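Local coordinates for protein GH127 beta-L-arabinofuranoside (Geobacillus stearothermophilus, PDB 4QJY) that probably hydrolyses beta-L-arabinofuranosidic bonds, releasing L-arabinose from arabinofuranosyl glycans as a family GH127 glycoside hydrolase, at residues A[184-189]-A[225-230]; A[331-336]-A[410-415]; A[470-475]-A[523-528]; A[537-542]-A[642-647]. All coordinates share one frame; numbering follows the deposited sequence. Where two conformers were deposited one is given.

Contact 1 (A[184-189]-A[225-230]); sequences QIPGYD and PYYFDQ
A loop-on-helix aromatic contact, in which Gly187 and Tyr188 meet Tyr227 and Phe228, lies toward the periphery of the catalytic domain, at the start of the short helix 227-234. Gly187 CA sits over one face of the Tyr227 ring, a CH-pi contact 3.8 Å from the ring centroid. With CG anti to the backbone N (chi1 -170°), the Tyr227 ring lies beneath the inverse gamma turn centred on Pro186, and its CZ is 3.5 Å from Ile185 CG2. Replacing Tyr227 with an alanine would probably open a gap under Gly187 and leave Ile185 CG2 without its aromatic partner. Tyr188 directs a ring edge at the face of Phe228 in an offset edge-to-face pair, planes 65° apart and Tyr188 CE1 3.7 Å from Phe228 CZ. Tyr188 OH binds two waters, at 2.6 and 2.8 Å, which accept the N-H groups of Tyr227 and Phe228 respectively and so link the phenol to the first turn of the helix. Tyr216, Phe217 and Gln220 of helix 208-220 border the loop, while Tyr247 and His250 meet the Phe228 ring.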
loop_
_atom_site.group_PDB
_atom_site.type_symbol
_atom_site.label_atom_id
_atom_site.label_comp_id
_atom_site.label_asym_id
_atom_site.label_seq_id
_atom_site.Cartn_x
_atom_site.Cartn_y
_atom_site.Cartn_z
ATOM N N GLN A 184 40.140 21.388 1.529
ATOM C CA GLN A 184 39.042 20.800 2.285
ATOM C C GLN A 184 37.854 20.481 1.399
ATOM O O GLN A 184 37.681 21.015 0.313
ATOM C CB GLN A 184 38.669 21.662 3.471
ATOM C CG GLN A 184 39.778 21.747 4.488
ATOM C CD GLN A 184 39.287 22.187 5.840
ATOM O OE1 GLN A 184 38.553 23.165 5.961
ATOM N NE2 GLN A 184 39.690 21.460 6.880
ATOM N N ILE A 185 37.074 19.531 1.854
ATOM C CA ILE A 185 35.948 19.028 1.128
ATOM C C ILE A 185 34.758 19.704 1.815
ATOM O O ILE A 185 34.629 19.626 3.033
ATOM C CB ILE A 185 35.868 17.501 1.311
ATOM C CG1 ILE A 185 36.970 16.825 0.539
ATOM C CG2 ILE A 185 34.561 16.932 0.826
ATOM C CD1 ILE A 185 37.012 15.329 0.776
ATOM N N PRO A 186 33.889 20.369 1.052
ATOM C CA PRO A 186 32.717 20.995 1.692
ATOM C C PRO A 186 31.549 19.997 1.845
ATOM O O PRO A 186 30.431 20.268 1.448
ATOM C CB PRO A 186 32.390 22.167 0.748
ATOM C CG PRO A 186 32.929 21.771 -0.568
ATOM C CD PRO A 186 34.072 20.821 -0.337
ATOM N N GLY A 187 31.829 18.849 2.446
ATOM C CA GLY A 187 30.938 17.730 2.388
ATOM C C GLY A 187 30.379 17.359 3.742
ATOM O O GLY A 187 30.718 17.982 4.756
ATOM N N TYR A 188 29.519 16.339 3.711
ATOM C CA TYR A 188 28.840 15.803 4.842
ATOM C C TYR A 188 28.304 14.432 4.470
ATOM O O TYR A 188 28.222 14.136 3.269
ATOM C CB TYR A 188 27.738 16.768 5.247
ATOM C CG TYR A 188 26.958 17.359 4.088
ATOM C CD1 TYR A 188 25.912 16.656 3.505
ATOM C CD2 TYR A 188 27.254 18.626 3.582
ATOM C CE1 TYR A 188 25.186 17.190 2.476
ATOM C CE2 TYR A 188 26.508 19.179 2.553
ATOM C CZ TYR A 188 25.482 18.464 2.014
ATOM O OH TYR A 188 24.773 18.952 0.968
ATOM N N ASP A 189 27.945 13.591 5.465
ATOM C CA ASP A 189 27.556 12.186 5.202
ATOM C C ASP A 189 26.124 12.106 4.728
ATOM O O ASP A 189 25.263 12.923 5.071
ATOM C CB ASP A 189 27.772 11.270 6.429
ATOM C CG ASP A 189 27.742 9.678 6.080
ATOM O OD1 ASP A 189 26.749 9.158 5.590
ATOM O OD2 ASP A 189 28.689 8.932 6.319
ATOM N N PRO A 225 25.982 24.889 -4.496
ATOM C CA PRO A 225 25.569 23.735 -5.316
ATOM C C PRO A 225 25.662 22.441 -4.491
ATOM O O PRO A 225 26.503 22.335 -3.627
ATOM C CB PRO A 225 26.605 23.737 -6.448
ATOM C CG PRO A 225 27.828 24.359 -5.826
ATOM C CD PRO A 225 27.413 25.208 -4.657
ATOM N N TYR A 226 24.775 21.496 -4.733
ATOM C CA TYR A 226 24.699 20.305 -3.890
ATOM C C TYR A 226 26.006 19.532 -3.829
ATOM O O TYR A 226 26.487 19.029 -4.833
ATOM C CB TYR A 226 23.591 19.360 -4.367
ATOM C CG TYR A 226 22.144 19.812 -4.068
ATOM C CD1 TYR A 226 21.713 20.118 -2.770
ATOM C CD2 TYR A 226 21.209 19.876 -5.075
ATOM C CE1 TYR A 226 20.390 20.485 -2.521
ATOM C CE2 TYR A 226 19.897 20.256 -4.841
ATOM C CZ TYR A 226 19.480 20.541 -3.568
ATOM O OH TYR A 226 18.153 20.872 -3.382
ATOM N N TYR A 227 26.572 19.398 -2.650
ATOM C CA TYR A 227 27.730 18.535 -2.537
ATOM C C TYR A 227 27.526 17.144 -3.177
ATOM O O TYR A 227 28.410 16.655 -3.846
ATOM C CB TYR A 227 28.293 18.399 -1.119
ATOM C CG TYR A 227 29.621 17.679 -1.209
ATOM C CD1 TYR A 227 30.712 18.313 -1.776
ATOM C CD2 TYR A 227 29.766 16.337 -0.844
ATOM C CE1 TYR A 227 31.904 17.662 -1.936
ATOM C CE2 TYR A 227 30.970 15.677 -0.993
ATOM C CZ TYR A 227 32.031 16.366 -1.540
ATOM O OH TYR A 227 33.248 15.787 -1.753
ATOM N N PHE A 228 26.377 16.516 -3.002
ATOM C CA PHE A 228 26.218 15.201 -3.586
ATOM C C PHE A 228 26.219 15.192 -5.110
ATOM O O PHE A 228 26.633 14.187 -5.718
ATOM C CB PHE A 228 24.991 14.455 -3.051
ATOM C CG PHE A 228 25.017 14.190 -1.556
ATOM C CD1 PHE A 228 26.191 13.919 -0.888
ATOM C CD2 PHE A 228 23.838 14.225 -0.830
ATOM C CE1 PHE A 228 26.201 13.675 0.453
ATOM C CE2 PHE A 228 23.843 13.969 0.529
ATOM C CZ PHE A 228 25.036 13.700 1.164
ATOM N N ASP A 229 25.833 16.307 -5.721
ATOM C CA ASP A 229 25.930 16.491 -7.187
ATOM C C ASP A 229 27.367 16.600 -7.674
ATOM O O ASP A 229 27.738 16.006 -8.682
ATOM C CB ASP A 229 25.163 17.742 -7.606
ATOM C CG ASP A 229 23.678 17.511 -7.689
ATOM O OD1 ASP A 229 23.272 16.343 -7.641
ATOM O OD2 ASP A 229 22.918 18.500 -7.801
ATOM N N GLN A 230 28.192 17.333 -6.948
ATOM C CA GLN A 230 29.603 17.425 -7.273
ATOM C C GLN A 230 30.327 16.073 -7.203
ATOM O O GLN A 230 30.939 15.693 -8.196
ATOM C CB GLN A 230 30.310 18.425 -6.373
ATOM C CG GLN A 230 29.815 19.850 -6.574
ATOM C CD GLN A 230 30.125 20.718 -5.359
ATOM O OE1 GLN A 230 29.525 20.568 -4.297
ATOM N NE2 GLN A 230 31.042 21.618 -5.509
HETATM O O HOH W 1 25.914 20.818 -0.369
HETATM O O HOH W 2 24.331 17.382 -1.352
#

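Contact 2 (A[331-336]-A[410-415])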
loop_
_atom_site.group_PDB
_atom_site.type_symbol
_atom_site.label_atom_id
_atom_site.label_comp_id
_atom_site.label_asym_id
_atom_site.label_seq_id
_atom_site.Cartn_x
_atom_site.Cartn_y
_atom_site.Cartn_z
ATOM N N TYR A 331 5.817 1.775 8.311
ATOM C CA TYR A 331 7.168 1.267 8.402
ATOM C C TYR A 331 7.587 1.224 9.900
ATOM O O TYR A 331 7.799 0.125 10.452
ATOM C CB TYR A 331 8.119 2.043 7.453
ATOM C CG TYR A 331 9.318 1.220 7.060
ATOM C CD1 TYR A 331 9.241 0.233 6.086
ATOM C CD2 TYR A 331 10.530 1.406 7.701
ATOM C CE1 TYR A 331 10.352 -0.552 5.766
ATOM C CE2 TYR A 331 11.653 0.642 7.377
ATOM C CZ TYR A 331 11.563 -0.334 6.415
ATOM O OH TYR A 331 12.687 -1.074 6.174
ATOM N N ALA A 332 7.653 2.386 10.554
ATOM C CA ALA A 332 7.888 2.482 12.008
ATOM C C ALA A 332 9.045 1.600 12.437
ATOM O O ALA A 332 8.921 0.736 13.316
ATOM C CB ALA A 332 6.631 2.086 12.753
ATOM N N GLU A 333 10.170 1.805 11.754
ATOM C CA GLU A 333 11.401 1.090 11.982
ATOM C C GLU A 333 11.843 1.260 13.442
ATOM O O GLU A 333 11.807 2.382 14.002
ATOM C CB GLU A 333 12.465 1.678 11.046
ATOM C CG GLU A 333 13.797 0.987 11.083
ATOM C CD GLU A 333 14.823 1.569 10.107
ATOM O OE1 GLU A 333 16.030 1.225 10.263
ATOM O OE2 GLU A 333 14.457 2.337 9.180
ATOM N N THR A 334 12.227 0.164 14.067
ATOM C CA THR A 334 12.590 0.172 15.476
ATOM C C THR A 334 13.624 1.289 15.738
ATOM O O THR A 334 13.505 2.016 16.697
ATOM C CB THR A 334 13.167 -1.201 15.911
ATOM O OG1 THR A 334 12.235 -2.247 15.589
ATOM C CG2 THR A 334 13.437 -1.241 17.380
ATOM N N CYS A 335 14.612 1.431 14.853
ATOM C CA CYS A 335 15.697 2.388 15.017
ATOM C C CYS A 335 15.220 3.825 14.873
ATOM O O CYS A 335 15.910 4.752 15.337
ATOM C CB CYS A 335 16.885 2.097 14.056
ATOM S SG CYS A 335 17.728 0.521 14.437
ATOM N N ALA A 336 14.062 4.024 14.242
ATOM C CA ALA A 336 13.518 5.358 14.157
ATOM C C ALA A 336 12.868 5.809 15.475
ATOM O O ALA A 336 13.011 6.949 15.858
ATOM C CB ALA A 336 12.565 5.492 12.997
ATOM N N CYS A 410 20.945 -6.481 8.561
ATOM C CA CYS A 410 20.578 -5.343 9.424
ATOM C C CYS A 410 20.687 -3.964 8.759
ATOM O O CYS A 410 19.954 -3.689 7.806
ATOM C CB CYS A 410 21.357 -5.356 10.755
ATOM S SG CYS A 410 20.796 -6.605 11.925
ATOM N N ALA A 411 21.642 -3.155 9.232
ATOM C CA ALA A 411 21.518 -1.659 9.353
ATOM C C ALA A 411 20.829 -1.306 10.700
ATOM O O ALA A 411 21.429 -0.703 11.596
ATOM C CB ALA A 411 20.791 -1.017 8.165
ATOM N N CYS A 412 19.573 -1.715 10.805
ATOM C CA CYS A 412 18.885 -1.710 12.058
ATOM C C CYS A 412 18.869 -3.121 12.634
ATOM O O CYS A 412 18.658 -4.118 11.924
ATOM C CB CYS A 412 17.453 -1.178 11.896
ATOM S SG CYS A 412 16.579 -0.909 13.470
ATOM N N CYS A 413 19.260 -3.182 13.896
ATOM C CA CYS A 413 18.395 -3.713 14.949
ATOM C C CYS A 413 19.090 -3.995 16.262
ATOM O O CYS A 413 19.130 -3.100 17.112
ATOM C CB CYS A 413 17.435 -4.852 14.542
ATOM S SG CYS A 413 15.874 -4.550 15.393
ATOM N N PRO A 414 19.634 -5.214 16.436
ATOM C CA PRO A 414 19.720 -5.631 17.835
ATOM C C PRO A 414 20.718 -4.839 18.694
ATOM O O PRO A 414 20.328 -4.395 19.767
ATOM C CB PRO A 414 20.029 -7.142 17.751
ATOM C CG PRO A 414 19.824 -7.510 16.308
ATOM C CD PRO A 414 20.146 -6.261 15.539
ATOM N N PRO A 415 21.984 -4.662 18.247
ATOM C CA PRO A 415 22.771 -3.773 19.114
ATOM C C PRO A 415 22.232 -2.341 19.182
ATOM O O PRO A 415 22.506 -1.637 20.161
ATOM C CB PRO A 415 24.184 -3.831 18.505
ATOM C CG PRO A 415 24.251 -5.214 17.977
ATOM C CD PRO A 415 22.893 -5.434 17.360
#
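Cys335 SG and Cys412 SG are joined in a disulfide of 2.1 Å, and the bridge is the centre of this buried contact. Its chi3 of 97° is close to a right angle. The two sulfurs leave their backbones differently: Cys412 SG is anti to its own N (chi1 -172°), whereas Cys335 SG lies beside its N and anti to the carbonyl carbon. Cys412 and Cys413 were each modelled in two conformers, so the finer distances describe one of them. Beside the bridge, the extended side chain of Glu333 brings OE1 to 3.2 Å from Cys412 CB, and its CG passes 4.1 Å from Cys412 SG. Thr334 CB lies 4.2 Å from Cys412 SG, and Thr334 OG1 lies 4.3 Å from Cys413 SG. The bridge ties the first turn of helix 334-350 to the loop that leads into helix 414-422 in the helical catalytic domain, where Glu333 and Cys413 occupy the N-cap positions. A glutamate clustered with cysteines is consistent with the zinc site of GH127 relatives, although here two of the thiols are oxidised to a disulfide. An acetate ion, probably from the crystallisation liquor, lies about 4 Å from the Cys335 side chain and may mark a pocket. Farther out, Thr334 OG1 is hydrogen-bonded to Asn383 OD1 and Phe380 O. Glu333 OE2 lies in the plane of the Tyr331 ring at its edge and close to Glu317 OE1, to which Tyr331 OH makes a weak hydrogen bond. Val267 of helix 266-283 packs against both Glu333 and Cys335.

Contact 3 (A[470-475]-A[523-528]); sequences RLTVSP and GDEVKL
Arg470 NE donates to Glu525 OE1 at 3.1 Å, a diagonal salt bridge between strands 468-475 and 524-529, antiparallel neighbours in a sheet of the GH127 middle domain. The carboxylate oxygen lies in the guanidinium plane, but NE meets it from 59° above the carboxylate plane, and the two planes are 72° apart. The arginine chain bends at chi3 (-79°), and the guanidinium runs past the carboxylate with its NE edge turned to it. Leu471 and Val526 form a hydrogen-bonded pair, with Leu471 N to Val526 O and Val526 N to Leu471 O both 2.8 Å. Val473 N reaches Asp524 O at 3.0 Å, while the return bond from Asp524 N to Val473 O is weak at 3.4 Å. There Gly523 and Asp524 both face Val473, a G1 beta bulge with Gly523 at positive phi. On the buried face Leu471 CB packs 4.1 Å from Val526 CB, and Leu471 CD1 lies 3.9 Å from Leu528 CD1. Leu485 and Phe481 of strand 479-486, from another sheet, cover this side. The ladder has two chemistries: ionic and polar groups on the Arg470, Thr472 and Glu525 face, and mostly aliphatic groups against the neighbouring sheet, with Asp524 the charged exception, bound by Asn499 and Arg518.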
loop_
_atom_site.group_PDB
_atom_site.type_symbol
_atom_site.label_atom_id
_atom_site.label_comp_id
_atom_site.label_asym_id
_atom_site.label_seq_id
_atom_site.Cartn_x
_atom_site.Cartn_y
_atom_site.Cartn_z
ATOM N N ARG A 470 6.693 6.621 45.134
ATOM C CA ARG A 470 7.299 7.140 46.379
ATOM C C ARG A 470 8.777 7.504 46.156
ATOM O O ARG A 470 9.598 6.656 45.789
ATOM C CB ARG A 470 7.097 6.131 47.507
ATOM C CG ARG A 470 8.051 6.200 48.699
ATOM C CD ARG A 470 7.873 4.979 49.638
ATOM N NE ARG A 470 6.696 5.100 50.532
ATOM C CZ ARG A 470 5.429 4.754 50.234
ATOM N NH1 ARG A 470 5.114 4.218 49.049
ATOM N NH2 ARG A 470 4.455 4.936 51.146
ATOM N N LEU A 471 9.099 8.777 46.323
ATOM C CA LEU A 471 10.477 9.244 46.265
ATOM C C LEU A 471 10.968 9.592 47.643
ATOM O O LEU A 471 10.433 10.508 48.290
ATOM C CB LEU A 471 10.633 10.514 45.408
ATOM C CG LEU A 471 10.240 10.287 43.960
ATOM C CD1 LEU A 471 8.753 10.488 43.882
ATOM C CD2 LEU A 471 10.893 11.256 43.019
ATOM N N THR A 472 12.032 8.926 48.055
ATOM C CA THR A 472 12.743 9.280 49.286
ATOM C C THR A 472 13.970 10.186 48.982
ATOM O O THR A 472 14.715 9.954 48.050
ATOM C CB THR A 472 13.095 8.021 50.039
ATOM O OG1 THR A 472 11.918 7.194 50.090
ATOM C CG2 THR A 472 13.516 8.345 51.436
ATOM N N VAL A 473 14.080 11.289 49.705
ATOM C CA VAL A 473 15.130 12.266 49.480
ATOM C C VAL A 473 16.035 12.254 50.677
ATOM O O VAL A 473 15.598 12.520 51.788
ATOM C CB VAL A 473 14.554 13.675 49.298
ATOM C CG1 VAL A 473 15.672 14.690 49.068
ATOM C CG2 VAL A 473 13.572 13.685 48.142
ATOM N N SER A 474 17.293 11.929 50.451
ATOM C CA SER A 474 18.279 11.733 51.540
ATOM C C SER A 474 19.533 12.498 51.186
ATOM O O SER A 474 20.433 11.965 50.545
ATOM C CB SER A 474 18.582 10.250 51.737
ATOM O OG SER A 474 17.347 9.579 51.923
ATOM N N PRO A 475 19.539 13.796 51.502
ATOM C CA PRO A 475 20.731 14.589 51.359
ATOM C C PRO A 475 21.556 14.358 52.593
ATOM O O PRO A 475 20.970 14.165 53.655
ATOM C CB PRO A 475 20.196 16.034 51.293
ATOM C CG PRO A 475 18.940 15.991 52.026
ATOM C CD PRO A 475 18.372 14.618 51.855
ATOM N N GLY A 523 15.384 11.293 54.843
ATOM C CA GLY A 523 14.142 10.556 54.924
ATOM C C GLY A 523 12.865 11.282 54.489
ATOM O O GLY A 523 11.808 10.760 54.704
ATOM N N ASP A 524 12.927 12.462 53.876
ATOM C CA ASP A 524 11.681 13.140 53.437
ATOM C C ASP A 524 11.044 12.243 52.378
ATOM O O ASP A 524 11.753 11.735 51.505
ATOM C CB ASP A 524 11.950 14.502 52.793
ATOM C CG ASP A 524 11.930 15.633 53.759
ATOM O OD1 ASP A 524 11.434 15.466 54.903
ATOM O OD2 ASP A 524 12.394 16.735 53.356
ATOM N N GLU A 525 9.728 12.076 52.446
ATOM C CA GLU A 525 9.025 11.140 51.579
ATOM C C GLU A 525 8.026 11.859 50.680
ATOM O O GLU A 525 7.037 12.401 51.153
ATOM C CB GLU A 525 8.323 10.080 52.426
ATOM C CG GLU A 525 8.433 8.697 51.817
ATOM C CD GLU A 525 7.280 7.767 52.182
ATOM O OE1 GLU A 525 7.540 6.830 52.976
ATOM O OE2 GLU A 525 6.140 7.952 51.666
ATOM N N VAL A 526 8.292 11.876 49.380
ATOM C CA VAL A 526 7.334 12.448 48.409
ATOM C C VAL A 526 6.462 11.328 47.833
ATOM O O VAL A 526 6.972 10.346 47.318
ATOM C CB VAL A 526 8.032 13.141 47.250
ATOM C CG1 VAL A 526 7.024 13.855 46.361
ATOM C CG2 VAL A 526 9.036 14.136 47.777
ATOM N N LYS A 527 5.153 11.445 47.969
ATOM C CA LYS A 527 4.277 10.476 47.342
ATOM C C LYS A 527 3.536 11.152 46.196
ATOM O O LYS A 527 3.017 12.259 46.343
ATOM C CB LYS A 527 3.326 9.902 48.366
ATOM C CG LYS A 527 2.344 8.912 47.781
ATOM C CD LYS A 527 1.825 7.968 48.848
ATOM C CE LYS A 527 0.460 7.469 48.482
ATOM N NZ LYS A 527 0.096 6.377 49.411
ATOM N N LEU A 528 3.545 10.496 45.047
ATOM C CA LEU A 528 2.862 10.973 43.856
ATOM C C LEU A 528 1.774 9.991 43.505
ATOM O O LEU A 528 2.009 8.824 43.541
ATOM C CB LEU A 528 3.820 10.987 42.679
ATOM C CG LEU A 528 4.817 12.113 42.605
ATOM C CD1 LEU A 528 5.912 11.779 41.604
ATOM C CD2 LEU A 528 4.044 13.347 42.146
#

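Contact 4 (A[537-542]-A[642-647]); sequences IKAHPQ and VVWVNE
Two successive bends in Lys538, at chi2 (-65°) and chi3 (-70°), curl its chain back so that NZ meets Glu647, whose side chain is extended beyond CG and comes from the opposite direction. Lys538 NZ donates to Glu647 OE1 at 3.0 Å, approaching from above the carboxylate plane (41° out of it), and more weakly to OE2 at 3.3 Å, so both oxygens of the salt bridge share one ammonium group. The same nitrogen also binds Lys549 O, which adds a backbone grip to the ionic one. An alanine in place of Lys538 would remove the ammonium group and is likely to leave the Glu647 carboxylate without this charged mate and freer to turn. Nearer the backbone, Trp644 lays the far end of its six-membered ring against the other strand: CZ3 is 3.4 Å from Ile537 O, and CH2 is 3.8 Å from Ala539 CB. Strands 534-539 and 641-647 are not hydrogen-bonded neighbours here; both pair with strand 549-554 in the mixed sheet of the C-terminal domain, and the side chains reach across it. Ala551 and Lys549 of that middle strand accordingly touch Trp644, and Val550 touches Glu647. Lys538 and Ala539 also pair in an antiparallel ladder with a strand of the second subunit, so the sheet continues through the dimer interface. Just beyond, Gln542 N donates to His540 ND1 at 3.1 Å, in the imidazole plane, and the His540 ring meets Trp608 of the second subunit.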
loop_
_atom_site.group_PDB
_atom_site.type_symbol
_atom_site.label_atom_id
_atom_site.label_comp_id
_atom_site.label_asym_id
_atom_site.label_seq_id
_atom_site.Cartn_x
_atom_site.Cartn_y
_atom_site.Cartn_z
ATOM N N ILE A 537 -8.647 6.446 23.100
ATOM C CA ILE A 537 -7.871 7.474 22.436
ATOM C C ILE A 537 -8.405 7.649 20.996
ATOM O O ILE A 537 -8.648 6.675 20.273
ATOM C CB ILE A 537 -6.362 7.121 22.495
ATOM C CG1 ILE A 537 -5.921 6.920 23.954
ATOM C CG2 ILE A 537 -5.543 8.226 21.855
ATOM C CD1 ILE A 537 -6.012 8.208 24.753
ATOM N N LYS A 538 -8.626 8.903 20.626
ATOM C CA LYS A 538 -8.952 9.301 19.277
ATOM C C LYS A 538 -7.796 10.011 18.596
ATOM O O LYS A 538 -7.054 10.770 19.221
ATOM C CB LYS A 538 -10.153 10.234 19.251
ATOM C CG LYS A 538 -11.423 9.612 19.781
ATOM C CD LYS A 538 -11.994 8.446 18.983
ATOM C CE LYS A 538 -12.564 8.920 17.657
ATOM N NZ LYS A 538 -12.872 7.780 16.750
ATOM N N ALA A 539 -7.660 9.777 17.292
ATOM C CA ALA A 539 -6.739 10.558 16.510
ATOM C C ALA A 539 -7.418 11.819 15.976
ATOM O O ALA A 539 -8.647 11.871 15.736
ATOM C CB ALA A 539 -6.230 9.732 15.361
ATOM N N HIS A 540 -6.599 12.817 15.733
ATOM C CA HIS A 540 -7.035 14.002 15.112
ATOM C C HIS A 540 -7.800 13.604 13.829
ATOM O O HIS A 540 -7.398 12.713 13.139
ATOM C CB HIS A 540 -5.833 14.869 14.776
ATOM C CG HIS A 540 -6.192 16.249 14.348
ATOM N ND1 HIS A 540 -6.780 16.514 13.138
ATOM C CD2 HIS A 540 -6.018 17.446 14.956
ATOM C CE1 HIS A 540 -6.951 17.815 13.011
ATOM N NE2 HIS A 540 -6.484 18.397 14.103
ATOM N N PRO A 541 -8.900 14.296 13.517
ATOM C CA PRO A 541 -9.732 13.978 12.350
ATOM C C PRO A 541 -8.983 13.950 11.000
ATOM O O PRO A 541 -9.340 13.147 10.124
ATOM C CB PRO A 541 -10.787 15.096 12.359
ATOM C CG PRO A 541 -10.907 15.435 13.819
ATOM C CD PRO A 541 -9.509 15.348 14.360
ATOM N N GLN A 542 -7.960 14.790 10.828
ATOM C CA GLN A 542 -7.122 14.728 9.619
ATOM C C GLN A 542 -6.396 13.390 9.400
ATOM O O GLN A 542 -5.941 13.141 8.293
ATOM C CB GLN A 542 -6.103 15.835 9.588
ATOM C CG GLN A 542 -6.673 17.230 9.477
ATOM C CD GLN A 542 -7.208 17.491 8.096
ATOM O OE1 GLN A 542 -6.547 17.224 7.101
ATOM N NE2 GLN A 542 -8.420 17.923 8.029
ATOM N N VAL A 642 -4.346 -5.708 15.893
ATOM C CA VAL A 642 -4.821 -4.368 15.599
ATOM C C VAL A 642 -4.639 -3.472 16.836
ATOM O O VAL A 642 -4.942 -3.859 17.951
ATOM C CB VAL A 642 -6.317 -4.340 15.184
ATOM C CG1 VAL A 642 -6.797 -2.908 15.011
ATOM C CG2 VAL A 642 -6.504 -4.927 13.815
ATOM N N VAL A 643 -4.201 -2.251 16.607
ATOM C CA VAL A 643 -4.193 -1.252 17.624
ATOM C C VAL A 643 -5.429 -0.391 17.521
ATOM O O VAL A 643 -6.092 -0.219 18.515
ATOM C CB VAL A 643 -2.928 -0.396 17.541
ATOM C CG1 VAL A 643 -3.040 0.892 18.374
ATOM C CG2 VAL A 643 -1.773 -1.229 18.018
ATOM N N TRP A 644 -5.717 0.189 16.344
ATOM C CA TRP A 644 -6.894 1.031 16.141
ATOM C C TRP A 644 -8.134 0.163 15.825
ATOM O O TRP A 644 -8.194 -0.461 14.781
ATOM C CB TRP A 644 -6.655 2.021 15.042
ATOM C CG TRP A 644 -5.684 3.077 15.451
ATOM C CD1 TRP A 644 -4.320 3.080 15.232
ATOM C CD2 TRP A 644 -5.969 4.241 16.190
ATOM N NE1 TRP A 644 -3.762 4.166 15.809
ATOM C CE2 TRP A 644 -4.749 4.904 16.406
ATOM C CE3 TRP A 644 -7.143 4.819 16.682
ATOM C CZ2 TRP A 644 -4.679 6.118 17.039
ATOM C CZ3 TRP A 644 -7.047 6.029 17.356
ATOM C CH2 TRP A 644 -5.830 6.627 17.574
ATOM N N VAL A 645 -9.104 0.099 16.738
ATOM C CA VAL A 645 -10.266 -0.750 16.515
ATOM C C VAL A 645 -11.484 0.040 16.062
ATOM O O VAL A 645 -11.648 1.214 16.410
ATOM C CB VAL A 645 -10.521 -1.721 17.699
ATOM C CG1 VAL A 645 -9.568 -1.517 18.880
ATOM C CG2 VAL A 645 -11.951 -1.767 18.129
ATOM N N ASN A 646 -12.305 -0.604 15.272
ATOM C CA ASN A 646 -13.507 0.013 14.829
ATOM C C ASN A 646 -14.439 0.314 15.978
ATOM O O ASN A 646 -14.624 -0.460 16.858
ATOM C CB ASN A 646 -14.191 -0.811 13.760
ATOM C CG ASN A 646 -13.439 -0.822 12.473
ATOM O OD1 ASN A 646 -13.162 -1.852 11.937
ATOM N ND2 ASN A 646 -13.091 0.319 12.003
ATOM N N GLU A 647 -14.999 1.490 15.934
ATOM C CA GLU A 647 -15.972 1.919 16.879
ATOM C C GLU A 647 -17.323 1.581 16.365
ATOM O O GLU A 647 -17.538 1.617 15.198
ATOM C CB GLU A 647 -15.937 3.398 16.906
ATOM C CG GLU A 647 -15.480 4.059 18.159
ATOM C CD GLU A 647 -15.199 5.529 17.921
ATOM O OE1 GLU A 647 -15.372 6.035 16.790
ATOM O OE2 GLU A 647 -14.811 6.182 18.868
#

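Contacts 1 and 2 belong to the helical catalytic domain, whereas contact 3 lies in the middle domain and contact 4 in the C-terminal one. Contact 2 is the most central, wholly buried, and relies on a covalent bridge between a helix start and the loop before another helix. Contact 1, farther out and partly buried, uses aromatic packing and bridging waters. Both contacts 3 and 4 contain a salt bridge on beta structure, but contact 3, partly buried and with its centre about 30 Å from that of the chain, couples directly paired strands, while contact 4, buried although it adjoins the second subunit, spans an intervening strand. Consecutive strands 524-529 and 534-539 lead from contact 3 to contact 4.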